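PDB 4UYT: flocculation protein FLO11 from Saccharomyces cerevisiae, which binds copies of itself on neighbouring yeast cells to drive kin-selective flocculation, and also supports substrate adhesion, invasive growth and biofilm development. Local coordinates for residues Q80-G83 with T88-I91; N9-G14 with L34-V39; C150-Y153 with S159-D162; E124-S129 with S135-G140. All coordinates share one frame; numbering follows the deposited sequence.

Contact 1: residues Q80-G83 with T88-I91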
loop_
_atom_site.group_PDB
_atom_site.type_symbol
_atom_site.label_atom_id
_atom_site.label_comp_id
_atom_site.label_asym_id
_atom_site.label_seq_id
_atom_site.Cartn_x
_atom_site.Cartn_y
_atom_site.Cartn_z
ATOM N N GLN A 80 -0.895 -11.664 2.387
ATOM C CA GLN A 80 0.121 -11.831 3.400
ATOM C C GLN A 80 1.501 -11.562 2.824
ATOM O O GLN A 80 1.875 -12.127 1.798
ATOM C CB GLN A 80 0.057 -13.241 3.983
ATOM C CG GLN A 80 0.767 -13.352 5.329
ATOM C CD GLN A 80 -0.062 -12.855 6.502
ATOM O OE1 GLN A 80 -1.274 -13.040 6.555
ATOM N NE2 GLN A 80 0.598 -12.223 7.450
ATOM N N LEU A 81 2.274 -10.708 3.494
ATOM C CA LEU A 81 3.648 -10.404 3.053
ATOM C C LEU A 81 4.682 -11.032 3.965
ATOM O O LEU A 81 5.726 -11.460 3.499
ATOM C CB LEU A 81 3.909 -8.896 2.941
ATOM C CG LEU A 81 2.968 -8.180 1.979
ATOM C CD1 LEU A 81 3.313 -6.701 1.962
ATOM C CD2 LEU A 81 3.030 -8.753 0.572
ATOM N N TYR A 82 4.375 -11.104 5.255
ATOM C CA TYR A 82 5.275 -11.687 6.213
ATOM C C TYR A 82 4.449 -12.213 7.362
ATOM O O TYR A 82 3.554 -11.537 7.868
ATOM C CB TYR A 82 6.255 -10.652 6.732
ATOM C CG TYR A 82 7.425 -11.231 7.458
ATOM C CD1 TYR A 82 8.546 -11.632 6.764
ATOM C CD2 TYR A 82 7.412 -11.366 8.832
ATOM C CE1 TYR A 82 9.654 -12.127 7.422
ATOM C CE2 TYR A 82 8.504 -11.852 9.505
ATOM C CZ TYR A 82 9.620 -12.227 8.795
ATOM O OH TYR A 82 10.718 -12.709 9.460
ATOM N N GLY A 83 4.765 -13.402 7.806
ATOM C CA GLY A 83 4.165 -13.907 9.001
ATOM C C GLY A 83 4.616 -15.321 9.271
ATOM O O GLY A 83 4.508 -16.193 8.409
ATOM N N THR A 88 4.909 -17.287 5.661
ATOM C CA THR A 88 5.039 -16.383 4.552
ATOM C C THR A 88 6.190 -15.435 4.760
ATOM O O THR A 88 6.243 -14.732 5.758
ATOM C CB THR A 88 3.740 -15.593 4.393
ATOM O OG1 THR A 88 2.651 -16.501 4.201
ATOM C CG2 THR A 88 3.820 -14.678 3.202
ATOM N N TYR A 89 7.102 -15.388 3.798
ATOM C CA TYR A 89 8.346 -14.609 3.925
ATOM C C TYR A 89 8.655 -13.954 2.589
ATOM O O TYR A 89 9.596 -14.319 1.902
ATOM C CB TYR A 89 9.489 -15.522 4.410
ATOM C CG TYR A 89 9.060 -16.369 5.594
ATOM C CD1 TYR A 89 8.966 -15.839 6.875
ATOM C CD2 TYR A 89 8.716 -17.707 5.433
ATOM C CE1 TYR A 89 8.562 -16.598 7.952
ATOM C CE2 TYR A 89 8.318 -18.487 6.509
ATOM C CZ TYR A 89 8.237 -17.924 7.772
ATOM O OH TYR A 89 7.839 -18.624 8.881
ATOM N N LEU A 90 7.826 -12.989 2.210
ATOM C CA LEU A 90 7.885 -12.416 0.865
ATOM C C LEU A 90 8.494 -11.035 0.805
ATOM O O LEU A 90 8.526 -10.422 -0.267
ATOM C CB LEU A 90 6.489 -12.383 0.262
ATOM C CG LEU A 90 5.858 -13.761 0.076
ATOM C CD1 LEU A 90 4.412 -13.585 -0.342
ATOM C CD2 LEU A 90 6.632 -14.584 -0.937
ATOM N N ILE A 91 8.930 -10.517 1.950
ATOM C CA ILE A 91 9.687 -9.287 2.024
ATOM C C ILE A 91 10.814 -9.480 2.999
ATOM O O ILE A 91 10.705 -10.276 3.928
ATOM C CB ILE A 91 8.815 -8.083 2.449
ATOM C CG1 ILE A 91 8.197 -8.258 3.849
ATOM C CG2 ILE A 91 7.722 -7.850 1.431
ATOM C CD1 ILE A 91 8.849 -7.384 4.899
#

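Contact 2: residues N9-G14 with L34-V39. With NA (sodium ion), chain G.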
loop_
_atom_site.group_PDB
_atom_site.type_symbol
_atom_site.label_atom_id
_atom_site.label_comp_id
_atom_site.label_asym_id
_atom_site.label_seq_id
_atom_site.Cartn_x
_atom_site.Cartn_y
_atom_site.Cartn_z
ATOM N N ASN A 9 0.889 3.370 -18.889
ATOM C CA ASN A 9 2.003 4.305 -18.954
ATOM C C ASN A 9 1.973 5.353 -17.840
ATOM O O ASN A 9 3.002 5.655 -17.286
ATOM C CB ASN A 9 2.043 5.007 -20.297
ATOM C CG ASN A 9 2.391 4.073 -21.447
ATOM O OD1 ASN A 9 2.903 2.961 -21.275
ATOM N ND2 ASN A 9 2.081 4.519 -22.652
ATOM N N SER A 10 0.813 5.875 -17.536
ATOM C CA SER A 10 0.672 6.980 -16.567
ATOM C C SER A 10 -0.045 6.504 -15.312
ATOM O O SER A 10 -1.236 6.257 -15.327
ATOM C CB SER A 10 -0.127 8.101 -17.200
ATOM O OG SER A 10 -0.327 9.184 -16.296
ATOM N N ILE A 11 0.676 6.479 -14.198
ATOM C CA ILE A 11 0.156 6.110 -12.908
ATOM C C ILE A 11 0.190 7.394 -12.099
ATOM O O ILE A 11 1.256 7.962 -11.889
ATOM C CB ILE A 11 1.009 5.010 -12.252
ATOM C CG1 ILE A 11 1.071 3.766 -13.142
ATOM C CG2 ILE A 11 0.469 4.686 -10.883
ATOM C CD1 ILE A 11 2.171 2.818 -12.745
ATOM N N VAL A 12 -0.966 7.866 -11.668
ATOM C CA VAL A 12 -1.078 9.217 -11.114
ATOM C C VAL A 12 -1.411 9.181 -9.630
ATOM O O VAL A 12 -2.398 8.572 -9.221
ATOM C CB VAL A 12 -2.128 10.013 -11.878
ATOM C CG1 VAL A 12 -2.175 11.448 -11.389
ATOM C CG2 VAL A 12 -1.831 9.963 -13.367
ATOM N N ASN A 13 -0.597 9.885 -8.838
ATOM C CA ASN A 13 -0.927 10.185 -7.457
ATOM C C ASN A 13 -2.093 11.144 -7.474
ATOM O O ASN A 13 -1.986 12.242 -8.021
ATOM C CB ASN A 13 0.307 10.765 -6.804
ATOM C CG ASN A 13 0.081 11.257 -5.388
ATOM O OD1 ASN A 13 -1.009 11.659 -5.004
ATOM N ND2 ASN A 13 1.135 11.244 -4.601
ATOM N N GLY A 14 -3.228 10.717 -6.911
ATOM C CA GLY A 14 -4.455 11.481 -7.014
ATOM C C GLY A 14 -4.616 12.635 -6.054
ATOM O O GLY A 14 -5.609 13.332 -6.140
ATOM N N LEU A 34 4.255 5.402 0.214
ATOM C CA LEU A 34 3.843 4.364 -0.725
ATOM C C LEU A 34 3.791 4.951 -2.110
ATOM O O LEU A 34 3.231 6.033 -2.292
ATOM C CB LEU A 34 2.484 3.761 -0.313
ATOM C CG LEU A 34 1.946 2.646 -1.212
ATOM C CD1 LEU A 34 1.094 1.655 -0.412
ATOM C CD2 LEU A 34 1.150 3.146 -2.406
ATOM N N ASP A 35 4.332 4.217 -3.085
ATOM C CA ASP A 35 4.189 4.549 -4.480
ATOM C C ASP A 35 3.675 3.307 -5.217
ATOM O O ASP A 35 4.000 2.192 -4.880
ATOM C CB ASP A 35 5.535 4.998 -5.067
ATOM C CG ASP A 35 5.413 5.698 -6.381
ATOM O OD1 ASP A 35 4.303 6.115 -6.768
ATOM O OD2 ASP A 35 6.487 5.906 -6.997
ATOM N N VAL A 36 2.901 3.538 -6.247
ATOM C CA VAL A 36 2.449 2.480 -7.175
ATOM C C VAL A 36 3.354 2.585 -8.386
ATOM O O VAL A 36 3.309 3.563 -9.123
ATOM C CB VAL A 36 0.965 2.623 -7.541
ATOM C CG1 VAL A 36 0.598 1.545 -8.566
ATOM C CG2 VAL A 36 0.080 2.537 -6.307
ATOM N N THR A 37 4.233 1.602 -8.547
ATOM C CA THR A 37 5.281 1.678 -9.529
ATOM C C THR A 37 4.980 1.009 -10.871
ATOM O O THR A 37 5.642 1.310 -11.857
ATOM C CB THR A 37 6.587 1.112 -8.965
ATOM O OG1 THR A 37 6.389 -0.255 -8.619
ATOM C CG2 THR A 37 7.035 1.909 -7.730
ATOM N N SER A 38 4.023 0.100 -10.928
ATOM C CA SER A 38 3.554 -0.441 -12.193
ATOM C C SER A 38 2.123 -0.896 -12.036
ATOM O O SER A 38 1.704 -1.331 -10.960
ATOM C CB SER A 38 4.409 -1.603 -12.712
ATOM O OG SER A 38 4.430 -2.661 -11.795
ATOM N N VAL A 39 1.422 -0.840 -13.157
ATOM C CA VAL A 39 0.048 -1.277 -13.274
ATOM C C VAL A 39 -0.085 -1.957 -14.621
ATOM O O VAL A 39 0.261 -1.375 -15.641
ATOM C CB VAL A 39 -0.931 -0.089 -13.175
ATOM C CG1 VAL A 39 -2.349 -0.559 -13.472
ATOM C CG2 VAL A 39 -0.865 0.615 -11.824
HETATM NA NA NA G . 2.294 -4.542 -12.063
HETATM O O HOH W 1 2.868 -6.645 -13.085
#

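Contact 3: residues C150-Y153 with S159-D162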
loop_
_atom_site.group_PDB
_atom_site.type_symbol
_atom_site.label_atom_id
_atom_site.label_comp_id
_atom_site.label_asym_id
_atom_site.label_seq_id
_atom_site.Cartn_x
_atom_site.Cartn_y
_atom_site.Cartn_z
ATOM N N CYS A 150 -7.439 9.193 -1.223
ATOM C CA CYS A 150 -7.572 10.643 -1.421
ATOM C C CYS A 150 -8.904 11.197 -0.947
ATOM O O CYS A 150 -9.121 12.386 -1.067
ATOM C CB CYS A 150 -7.406 10.970 -2.908
ATOM S SG CYS A 150 -5.770 10.676 -3.578
ATOM N N ASN A 151 -9.764 10.352 -0.407
ATOM C CA ASN A 151 -11.140 10.673 -0.066
ATOM C C ASN A 151 -11.421 10.893 1.401
ATOM O O ASN A 151 -12.571 10.870 1.798
ATOM C CB ASN A 151 -12.041 9.508 -0.572
ATOM C CG ASN A 151 -11.544 8.089 -0.139
ATOM O OD1 ASN A 151 -10.364 7.870 0.285
ATOM N ND2 ASN A 151 -12.439 7.092 -0.313
ATOM N N ASN A 152 -10.384 11.118 2.202
ATOM C CA ASN A 152 -10.587 11.266 3.633
ATOM C C ASN A 152 -9.572 12.234 4.206
ATOM O O ASN A 152 -8.439 11.848 4.419
ATOM C CB ASN A 152 -10.476 9.867 4.248
ATOM C CG ASN A 152 -10.858 9.798 5.701
ATOM O OD1 ASN A 152 -11.342 10.761 6.275
ATOM N ND2 ASN A 152 -10.603 8.640 6.318
ATOM N N TYR A 153 -9.970 13.486 4.433
ATOM C CA TYR A 153 -9.038 14.533 4.833
ATOM C C TYR A 153 -9.770 15.541 5.682
ATOM O O TYR A 153 -10.981 15.676 5.613
ATOM C CB TYR A 153 -8.413 15.183 3.602
ATOM C CG TYR A 153 -9.419 15.560 2.561
ATOM C CD1 TYR A 153 -10.150 16.717 2.672
ATOM C CD2 TYR A 153 -9.650 14.735 1.465
ATOM C CE1 TYR A 153 -11.085 17.066 1.726
ATOM C CE2 TYR A 153 -10.578 15.070 0.511
ATOM C CZ TYR A 153 -11.290 16.238 0.652
ATOM O OH TYR A 153 -12.223 16.588 -0.292
ATOM N N SER A 159 -4.401 14.699 5.449
ATOM C CA SER A 159 -5.128 13.475 5.181
ATOM C C SER A 159 -5.473 12.749 6.480
ATOM O O SER A 159 -4.740 12.779 7.437
ATOM C CB SER A 159 -4.329 12.532 4.282
ATOM O OG SER A 159 -5.225 11.556 3.800
ATOM N N GLN A 160 -6.567 12.000 6.436
ATOM C CA GLN A 160 -6.885 11.025 7.474
ATOM C C GLN A 160 -6.589 9.599 6.985
ATOM O O GLN A 160 -6.951 8.616 7.627
ATOM C CB GLN A 160 -8.317 11.250 7.955
ATOM C CG GLN A 160 -8.403 12.547 8.757
ATOM C CD GLN A 160 -9.797 13.125 8.890
ATOM O OE1 GLN A 160 -10.751 12.638 8.289
ATOM N NE2 GLN A 160 -9.917 14.189 9.681
ATOM N N THR A 161 -5.914 9.521 5.838
ATOM C CA THR A 161 -5.189 8.329 5.382
ATOM C C THR A 161 -3.689 8.633 5.497
ATOM O O THR A 161 -3.263 9.772 5.718
ATOM C CB THR A 161 -5.485 7.978 3.909
ATOM O OG1 THR A 161 -4.886 8.974 3.093
ATOM C CG2 THR A 161 -6.976 7.871 3.672
ATOM N N ASP A 162 -2.902 7.582 5.338
ATOM C CA ASP A 162 -1.467 7.646 5.452
ATOM C C ASP A 162 -0.718 7.710 4.134
ATOM O O ASP A 162 0.447 8.136 4.107
ATOM C CB ASP A 162 -1.019 6.444 6.268
ATOM C CG ASP A 162 -1.790 6.369 7.567
ATOM O OD1 ASP A 162 -1.590 7.278 8.414
ATOM O OD2 ASP A 162 -2.655 5.475 7.667
HETATM O O HOH W 2 -7.565 11.186 1.790
#

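Contact 4: residues E124-S129 with S135-G140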
loop_
_atom_site.group_PDB
_atom_site.type_symbol
_atom_site.label_atom_id
_atom_site.label_comp_id
_atom_site.label_asym_id
_atom_site.label_seq_id
_atom_site.Cartn_x
_atom_site.Cartn_y
_atom_site.Cartn_z
ATOM N N GLU A 124 2.693 -5.440 12.382
ATOM C CA GLU A 124 2.846 -5.833 13.775
ATOM C C GLU A 124 4.323 -6.032 14.013
ATOM O O GLU A 124 4.915 -7.009 13.554
ATOM C CB GLU A 124 2.087 -7.133 14.096
ATOM C CG GLU A 124 0.577 -7.034 14.013
ATOM C CD GLU A 124 -0.137 -8.345 14.339
ATOM O OE1 GLU A 124 0.518 -9.369 14.636
ATOM O OE2 GLU A 124 -1.382 -8.349 14.282
ATOM N N TYR A 125 4.898 -5.120 14.793
ATOM C CA TYR A 125 6.250 -5.251 15.281
ATOM C C TYR A 125 6.235 -5.669 16.749
ATOM O O TYR A 125 5.283 -5.409 17.489
ATOM C CB TYR A 125 6.976 -3.915 15.182
ATOM C CG TYR A 125 7.230 -3.384 13.781
ATOM C CD1 TYR A 125 8.362 -3.775 13.074
ATOM C CD2 TYR A 125 6.421 -2.399 13.216
ATOM C CE1 TYR A 125 8.661 -3.258 11.819
ATOM C CE2 TYR A 125 6.721 -1.861 11.974
ATOM C CZ TYR A 125 7.844 -2.282 11.272
ATOM O OH TYR A 125 8.208 -1.747 10.050
ATOM N N LEU A 126 7.301 -6.333 17.163
ATOM C CA LEU A 126 7.520 -6.642 18.578
ATOM C C LEU A 126 6.463 -7.563 19.179
ATOM O O LEU A 126 6.261 -7.550 20.391
ATOM C CB LEU A 126 7.608 -5.361 19.438
ATOM C CG LEU A 126 8.753 -4.373 19.221
ATOM C CD1 LEU A 126 8.808 -3.407 20.396
ATOM C CD2 LEU A 126 10.096 -5.074 19.068
ATOM N N GLN A 127 5.805 -8.368 18.359
ATOM C CA GLN A 127 4.873 -9.375 18.840
ATOM C C GLN A 127 5.509 -10.727 18.635
ATOM O O GLN A 127 6.516 -10.853 17.932
ATOM C CB GLN A 127 3.531 -9.280 18.110
ATOM C CG GLN A 127 2.766 -7.989 18.386
ATOM C CD GLN A 127 2.423 -7.783 19.854
ATOM O OE1 GLN A 127 2.407 -6.655 20.351
ATOM N NE2 GLN A 127 2.154 -8.870 20.557
ATOM N N GLY A 128 4.944 -11.743 19.275
ATOM C CA GLY A 128 5.487 -13.080 19.156
ATOM C C GLY A 128 6.953 -13.081 19.542
ATOM O O GLY A 128 7.358 -12.409 20.505
ATOM N N SER A 129 7.754 -13.804 18.764
ATOM C CA SER A 129 9.172 -13.933 19.044
ATOM C C SER A 129 9.940 -12.637 18.809
ATOM O O SER A 129 11.058 -12.497 19.270
ATOM C CB SER A 129 9.776 -15.077 18.220
ATOM O OG SER A 129 9.529 -14.913 16.839
ATOM N N SER A 135 13.849 -3.754 23.738
ATOM C CA SER A 135 14.745 -2.796 24.373
ATOM C C SER A 135 15.453 -1.862 23.399
ATOM O O SER A 135 15.890 -0.782 23.802
ATOM C CB SER A 135 15.782 -3.526 25.238
ATOM O OG SER A 135 16.734 -4.209 24.443
ATOM N N SER A 136 15.557 -2.262 22.130
ATOM C CA SER A 136 16.231 -1.441 21.127
ATOM C C SER A 136 15.249 -0.791 20.156
ATOM O O SER A 136 15.646 -0.119 19.208
ATOM C CB SER A 136 17.269 -2.262 20.368
ATOM O OG SER A 136 16.676 -3.358 19.714
ATOM N N TRP A 137 13.959 -0.968 20.404
ATOM C CA TRP A 137 12.950 -0.367 19.557
ATOM C C TRP A 137 12.930 1.146 19.782
ATOM O O TRP A 137 12.886 1.613 20.911
ATOM C CB TRP A 137 11.588 -0.979 19.861
ATOM C CG TRP A 137 10.535 -0.343 19.058
ATOM C CD1 TRP A 137 9.792 0.724 19.427
ATOM C CD2 TRP A 137 10.128 -0.687 17.717
ATOM N NE1 TRP A 137 8.950 1.081 18.410
ATOM C CE2 TRP A 137 9.129 0.225 17.355
ATOM C CE3 TRP A 137 10.510 -1.678 16.799
ATOM C CZ2 TRP A 137 8.506 0.194 16.117
ATOM C CZ3 TRP A 137 9.887 -1.721 15.584
ATOM C CH2 TRP A 137 8.904 -0.778 15.242
ATOM N N GLN A 138 12.952 1.914 18.695
ATOM C CA GLN A 138 12.975 3.357 18.828
ATOM C C GLN A 138 12.172 4.086 17.763
ATOM O O GLN A 138 12.504 5.224 17.433
ATOM C CB GLN A 138 14.418 3.842 18.848
ATOM C CG GLN A 138 15.236 3.474 17.628
ATOM C CD GLN A 138 16.656 3.992 17.704
ATOM O OE1 GLN A 138 17.616 3.235 17.571
ATOM N NE2 GLN A 138 16.799 5.285 17.941
ATOM N N TRP A 139 11.110 3.463 17.264
ATOM C CA TRP A 139 10.381 4.063 16.170
ATOM C C TRP A 139 8.895 4.264 16.468
ATOM O O TRP A 139 8.121 4.398 15.522
ATOM C CB TRP A 139 10.613 3.260 14.870
ATOM C CG TRP A 139 12.069 3.106 14.576
ATOM C CD1 TRP A 139 12.904 4.034 14.026
ATOM C CD2 TRP A 139 12.880 1.983 14.907
ATOM N NE1 TRP A 139 14.182 3.542 13.957
ATOM C CE2 TRP A 139 14.203 2.289 14.510
ATOM C CE3 TRP A 139 12.615 0.742 15.491
ATOM C CZ2 TRP A 139 15.255 1.384 14.670
ATOM C CZ3 TRP A 139 13.657 -0.151 15.652
ATOM C CH2 TRP A 139 14.963 0.180 15.256
ATOM N N GLY A 140 8.497 4.317 17.736
ATOM C CA GLY A 140 7.112 4.628 18.083
ATOM C C GLY A 140 6.167 3.452 18.009
ATOM O O GLY A 140 6.549 2.314 18.282
#

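Contact 1: residues Q80-G83 with T88-I91
The rings of Y82 and Y89 form an edge-to-face pair in which the edge of Y89 is turned to the face of Y82. Their centroids lie 5.6 Å apart with the planes at 83°, and Y82 CE1 sits near the plane of the Y89 ring, 3.8 Å from Y89 CD1. Y82 swings its CG anti to the backbone N (chi1 -166°), and this carries the ring to the same face of the sheet as Y89, where Y84 adds another edge-to-face neighbour. Tyrosine suits both places: Y82 is buried against L61 and L64, while Y89 stays exposed and presents a large aromatic surface.

Below the rings the backbones pair as antiparallel strands. G83 and T88 exchange two hydrogen bonds, G83 N to T88 O and T88 N to G83 O, and L90 N donates to L81 O at 2.9 Å. The Y82–Y89 pair between them is non-hydrogen-bonded, and there Y82 CA makes a CA-H...O contact with T88 O at 3.2 Å.

On the other face, Q80 CG lies 3.8 Å from T88 OG1, and the bend at chi2 (81°) folds the amide back until NE2 donates to Y82 O at 3.1 Å. Y82 O lies in the amide plane, but NE2 approaches from above the carbonyl plane. Glycine suits position 83 because this amide lies close to its CA. T88 OG1 is hydrogen-bonded to E86 O inside the turn. Inward, L81 CB and I91 CG2 meet near F97 and L67.

L81 and Y82 both lie opposite L67, a classic beta bulge where the strand enters a beta hairpin at the rim of a five-stranded antiparallel sheet.

Contact 2: residues N9-G14 with L34-V39
I11 reaches across to V36 and V39, and its side chain accounts for nearly all of the contact. Its CB lies 4.1 Å from V36 O. From there the two branches part: CG2 drops to 3.5 Å from V36 O and also touches V36 CG1, while CG1 runs toward V39, where it meets V39 CG2 at 3.9 Å. With CG1 anti to the carbonyl carbon (chi1 -58°) and the chain nearly straight beyond it, the tip is carried along the strand. There I11 CD1 rests 3.6 Å from S38 CA and 3.8 Å from V39 N, so it covers backbone as well as methyl groups. The branched isoleucine suits this place because its two arms span two valines three residues apart.

V36 and V39 can both face I11 because T37 leaves the extended conformation (psi -20°), so that T37 and S38 both point away from it and both bond through their backbones to T50. V36 packs on F166 and V39 on W168, their compact branched side chains fitting beside these large rings.

The far side of the strand is polar. In the conformer described, S38 OG lies 2.9 Å from a sodium ion, which also binds a water at 2.4 Å from the metal and Q48 O on the adjoining strand. A small hydroxyl serves well here, since it adds a ligand oxygen without bulk.

Segment 9-14, which holds outer strand 12-13 of a three-stranded sheet, thus lies through I11 against strand 32-43 of the four-stranded one, consistent with the sandwich packing of a fibronectin type III-like domain.

Contact 3: residues C150-Y153 with S159-D162
N152 sends CG anti to its own N (chi1 -172°) and Q160, in the conformer described, turns CG anti to the carbonyl carbon (chi1 -71°); these turns bring the two side chains together, crossing at about a right angle with their amide planes nearly perpendicular. Q160 CB packs 3.7 Å from N152 CG. Asparagine and glutamine suit the place, each offering an aliphatic stem for packing and a polar end that lies close to the other.

The direct tie is made by backbone. Q160 N donates to N152 O at 2.8 Å, nearly straight at the hydrogen (164°). Beside it Y153 and S159 form a single backbone bridge, close enough for Y153 CB to touch S159 CA at 4.0 Å.

A water is wedged between the segments. It accepts from N152 N at 2.8 Å and is hydrogen-bonded to S159 OG at 3.1 Å. Serine is a good choice here, because its short hydroxyl can reach the water from a buried position. T161 CG2 lies 4.1 Å from N152 CB, while T161 OG1 is hydrogen-bonded to G149 O.

S159 leans on F20. The whole is a long irregular loop between strands 143-147 and 166-169 that doubles back on itself, closed by a backbone hydrogen bond, one bridge and a bound water, and tethered by the C15–C150 disulfide to the chain just after segment 9-14.

Contact 4: residues E124-S129 with S135-G140
The tight part is the meeting of Y125 with the six-membered ring of W137. W137 CH2 stands over one face of the tyrosine, 3.4 Å from Y125 CG, and W137 CZ3 follows at 3.6 Å from Y125 CD1. The rings are oblique, with planes at 49° and centroids 4.9 Å apart, so a corner of the indole presses on the phenol ring. W137 reaches this far because its CG is anti to the backbone N (chi1 177°), which sends the long indole across a gap where the nearest CA atoms, L126 CA and W137 CA, are 8.4 Å apart.

L126 completes the grip, its CD1 3.7 Å from W137 CB and its CG over one face of the indole. The opposite face is covered by W139 CE3, and W137 NE1 donates to G140 O at 2.7 Å, on a lone pair. The indole is thus held between leucine and tryptophan while its one polar atom is satisfied. This cluster ends strand 120-125 of the fibronectin type III-like domain, and its partly exposed tryptophans are consistent with the aromatic bands that confer homophilic binding.

On the inner side Y125 packs on L64, I59 and P94, and its OH is hydrogen-bonded to Y32 OH. Outward the contact thins quickly. Q127, G128 and S129 leave W137 behind, exposed, with Q127 and S129 resting on W65 and glycine tolerating the positive phi at G128; S135 and Q138 are likewise exposed.

In the fold
Contacts 1 and 4 belong to the same five-stranded sheet, contact 1 on its outermost hairpin and contact 4 at the end of strand 120-125; their centres are 17 Å apart and their nearest atoms about 7 Å. Contact 2 lies on the opposite side of the chain's centre from both, about 23 Å and 31 Å away between centres. It does meet contact 3, where G14 C packs 3.4 Å from C150 SG beside the C15–C150 disulfide. S38 in contact 2 is a ligand of a sodium ion, and another sodium lies about 4 Å from the Q80 side chain in contact 1. Y89 in contact 1 and W137 and W139 in contact 4 may contribute to the aromatic bands.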